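Side-chain contact in xyloglucan-specific endo-beta-1,4-glucanase BoGH9A (Bacteroides ovatus, PDB 6DHT), which cleaves the beta-1,4-glucan backbone of xyloglucan with an endo action, releasing xyloglucan oligosaccharides: residues Q368-P373 with L381-W386. Numbering follows the deposited sequence. Where two conformers were deposited one is given.
Sequences QIYTAP and LGIFAW
Tyr370 reaches from the loop 368-373 to helix 379-386 and touches Ile383 with a ring carbon and Phe384 mainly with its hydroxyl. With CG anti to the backbone N (chi1 180°), the phenol swings off the extended loop, and its far end reaches the helix. Tyr370 CD1 meets Ile383 CD1, the end of the isoleucine branch, at 3.7 Å, a methyl approaching the ring obliquely. Farther out, the two aromatic side chains cross at about a right angle. Tyr370 OH sits at the rim of the Phe384 ring, close to its plane, 3.3 Å from Phe384 CE1 and 3.4 Å from Phe384 CZ, while Phe384 CE1 in turn lies at the edge of the tyrosine ring. Pro373 closes the other end: its CB packs 4.2 Å from Leu381 CD2, and its CD approaches Phe384 CZ at 4.3 Å. The phenol hydroxyl is hydrogen-bonded to Ser450 OG on helix 439-458. Tyr411 meets the Tyr370 ring edge-to-face, and Tyr453 stacks with Phe384. A leucine in place of Tyr370 would probably leave Ser450 without this hydrogen-bond mate and open a gap beside the Phe384 rim. This buried, mainly apolar contact packs the loop before helix 379-386 against that helix in the (alpha/alpha)6 barrel of the GH9 catalytic domain, with no hydrogen bond between the segments and the one polar atom of the tyrosine side chain satisfied by a neighbouring helix.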
ATOM      1  N   GLN A 368     -11.336  -5.320 -19.544  1.00 26.14           N
ATOM      2  CA  GLN A 368     -11.052  -4.996 -20.936  0.58 33.37           C
ATOM      3  C   GLN A 368      -9.809  -4.105 -21.034  1.00 30.62           C
ATOM      4  O   GLN A 368      -9.133  -4.072 -22.063  1.00 32.34           O
ATOM      5  CB  GLN A 368     -12.267  -4.324 -21.597  0.58 34.56           C
ATOM      6  CG  GLN A 368     -13.520  -5.215 -21.685  0.58 34.37           C
ATOM      7  CD  GLN A 368     -13.270  -6.558 -22.361  0.58 37.72           C
ATOM      8  OE1 GLN A 368     -12.621  -6.640 -23.413  0.58 37.29           O
ATOM      9  NE2 GLN A 368     -13.784  -7.625 -21.753  0.58 40.29           N
ATOM     10  N   ILE A 369      -9.494  -3.409 -19.941  1.00 26.83           N
ATOM     11  CA  ILE A 369      -8.377  -2.468 -19.882  1.00 31.30           C
ATOM     12  C   ILE A 369      -7.613  -2.690 -18.560  1.00 22.69           C
ATOM     13  O   ILE A 369      -8.168  -3.276 -17.628  1.00 24.90           O
ATOM     14  CB  ILE A 369      -8.942  -1.044 -19.956  1.00 26.36           C
ATOM     15  CG1 ILE A 369      -7.845  -0.013 -20.211  1.00 36.82           C
ATOM     16  CG2 ILE A 369      -9.716  -0.715 -18.688  1.00 27.63           C
ATOM     17  CD1 ILE A 369      -8.382   1.411 -20.383  1.00 40.24           C
ATOM     18  N   TYR A 370      -6.348  -2.273 -18.490  1.00 22.31           N
ATOM     19  CA  TYR A 370      -5.608  -2.312 -17.227  1.00 20.39           C
ATOM     20  C   TYR A 370      -5.835  -1.002 -16.455  1.00 20.53           C
ATOM     21  O   TYR A 370      -5.757   0.081 -17.033  1.00 21.39           O
ATOM     22  CB  TYR A 370      -4.106  -2.505 -17.444  1.00 20.22           C
ATOM     23  CG  TYR A 370      -3.361  -2.537 -16.141  1.00 15.86           C
ATOM     24  CD1 TYR A 370      -3.170  -3.734 -15.456  1.00 16.30           C
ATOM     25  CD2 TYR A 370      -2.888  -1.359 -15.559  1.00 16.42           C
ATOM     26  CE1 TYR A 370      -2.520  -3.759 -14.235  1.00 16.60           C
ATOM     27  CE2 TYR A 370      -2.239  -1.384 -14.346  1.00 16.93           C
ATOM     28  CZ  TYR A 370      -2.063  -2.573 -13.680  1.00 17.32           C
ATOM     29  OH  TYR A 370      -1.409  -2.635 -12.465  1.00 15.62           O
ATOM     30  N   THR A 371      -6.126  -1.120 -15.160  1.00 17.35           N
ATOM     31  CA  THR A 371      -6.179   0.030 -14.250  1.00 18.04           C
ATOM     32  C   THR A 371      -5.377  -0.361 -13.028  1.00 19.42           C
ATOM     33  O   THR A 371      -5.315  -1.527 -12.680  1.00 17.80           O
ATOM     34  CB  THR A 371      -7.609   0.359 -13.817  1.00 21.07           C
ATOM     35  OG1 THR A 371      -8.221  -0.810 -13.277  1.00 21.81           O
ATOM     36  CG2 THR A 371      -8.427   0.849 -14.999  1.00 23.05           C
ATOM     37  N   ALA A 372      -4.760   0.617 -12.372  1.00 19.65           N
ATOM     38  CA  ALA A 372      -3.918   0.338 -11.212  1.00 17.45           C
ATOM     39  C   ALA A 372      -4.768  -0.243 -10.097  1.00 16.98           C
ATOM     40  O   ALA A 372      -5.985   0.006 -10.036  1.00 19.27           O
ATOM     41  CB  ALA A 372      -3.246   1.627 -10.744  1.00 18.50           C
ATOM     42  N   PRO A 373      -4.143  -1.014  -9.194  1.00 15.79           N
ATOM     43  CA  PRO A 373      -4.895  -1.578  -8.069  1.00 16.68           C
ATOM     44  C   PRO A 373      -5.399  -0.519  -7.085  1.00 15.43           C
ATOM     45  O   PRO A 373      -4.760   0.520  -6.910  1.00 16.86           O
ATOM     46  CB  PRO A 373      -3.874  -2.537  -7.423  1.00 14.89           C
ATOM     47  CG  PRO A 373      -2.545  -1.965  -7.779  1.00 14.66           C
ATOM     48  CD  PRO A 373      -2.724  -1.409  -9.173  1.00 15.78           C
ATOM     49  N   LEU A 381      -5.096  -7.102  -9.335  1.00 14.47           N
ATOM     50  CA  LEU A 381      -4.577  -8.181  -8.525  1.00 14.20           C
ATOM     51  C   LEU A 381      -4.809  -9.506  -9.244  1.00 14.63           C
ATOM     52  O   LEU A 381      -3.997 -10.408  -9.165  1.00 14.57           O
ATOM     53  CB  LEU A 381      -5.214  -8.199  -7.136  1.00 14.44           C
ATOM     54  CG  LEU A 381      -4.970  -6.962  -6.269  1.00 12.29           C
ATOM     55  CD1 LEU A 381      -5.545  -7.221  -4.881  1.00 13.37           C
ATOM     56  CD2 LEU A 381      -3.516  -6.561  -6.224  1.00 14.21           C
ATOM     57  N   GLY A 382      -5.921  -9.582  -9.952  1.00 13.75           N
ATOM     58  CA  GLY A 382      -6.171 -10.761 -10.762  1.00 13.16           C
ATOM     59  C   GLY A 382      -5.205 -10.834 -11.926  1.00 14.11           C
ATOM     60  O   GLY A 382      -4.690 -11.913 -12.277  1.00 14.33           O
ATOM     61  N   ILE A 383      -4.961  -9.685 -12.557  1.00 13.96           N
ATOM     62  CA  ILE A 383      -4.043  -9.601 -13.684  1.00 14.72           C
ATOM     63  C   ILE A 383      -2.642 -10.035 -13.242  1.00 15.12           C
ATOM     64  O   ILE A 383      -1.965 -10.826 -13.940  1.00 13.99           O
ATOM     65  CB  ILE A 383      -4.026  -8.183 -14.290  1.00 14.61           C
ATOM     66  CG1 ILE A 383      -5.351  -7.923 -15.003  1.00 16.10           C
ATOM     67  CG2 ILE A 383      -2.868  -8.002 -15.237  1.00 16.56           C
ATOM     68  CD1 ILE A 383      -5.554  -6.516 -15.479  1.00 20.42           C
ATOM     69  N   PHE A 384      -2.193  -9.557 -12.079  1.00 14.33           N
ATOM     70  CA  PHE A 384      -0.859  -9.911 -11.632  1.00 13.64           C
ATOM     71  C   PHE A 384      -0.723 -11.433 -11.482  1.00 14.82           C
ATOM     72  O   PHE A 384       0.327 -12.009 -11.795  1.00 14.38           O
ATOM     73  CB  PHE A 384      -0.491  -9.241 -10.287  1.00 13.37           C
ATOM     74  CG  PHE A 384      -0.472  -7.719 -10.283  1.00 14.95           C
ATOM     75  CD1 PHE A 384      -0.303  -6.961 -11.424  1.00 14.53           C
ATOM     76  CD2 PHE A 384      -0.670  -7.056  -9.080  1.00 14.15           C
ATOM     77  CE1 PHE A 384      -0.305  -5.573 -11.341  1.00 14.66           C
ATOM     78  CE2 PHE A 384      -0.651  -5.681  -9.000  1.00 14.34           C
ATOM     79  CZ  PHE A 384      -0.473  -4.947 -10.129  1.00 14.17           C
ATOM     80  N   ALA A 385      -1.794 -12.070 -11.013  1.00 13.92           N
ATOM     81  CA  ALA A 385      -1.798 -13.520 -10.839  1.00 13.84           C
ATOM     82  C   ALA A 385      -1.640 -14.237 -12.186  1.00 14.60           C
ATOM     83  O   ALA A 385      -0.804 -15.115 -12.329  1.00 17.53           O
ATOM     84  CB  ALA A 385      -3.063 -13.945 -10.147  1.00 16.47           C
ATOM     85  N   TRP A 386      -2.414 -13.819 -13.182  1.00 14.84           N
ATOM     86  CA  TRP A 386      -2.282 -14.373 -14.537  1.00 14.47           C
ATOM     87  C   TRP A 386      -0.900 -14.155 -15.168  1.00 16.19           C
ATOM     88  O   TRP A 386      -0.457 -14.977 -15.973  1.00 17.85           O
ATOM     89  CB  TRP A 386      -3.371 -13.784 -15.447  1.00 15.87           C
ATOM     90  CG  TRP A 386      -4.700 -14.441 -15.235  1.00 15.31           C
ATOM     91  CD1 TRP A 386      -5.706 -14.012 -14.454  1.00 15.38           C
ATOM     92  CD2 TRP A 386      -5.152 -15.659 -15.843  1.00 15.79           C
ATOM     93  NE1 TRP A 386      -6.765 -14.896 -14.496  1.00 15.56           N
ATOM     94  CE2 TRP A 386      -6.446 -15.903 -15.372  1.00 15.01           C
ATOM     95  CE3 TRP A 386      -4.576 -16.565 -16.749  1.00 16.30           C
ATOM     96  CZ2 TRP A 386      -7.173 -17.032 -15.751  1.00 16.04           C
ATOM     97  CZ3 TRP A 386      -5.304 -17.670 -17.136  1.00 17.59           C
ATOM     98  CH2 TRP A 386      -6.588 -17.895 -16.641  1.00 17.69           C
TER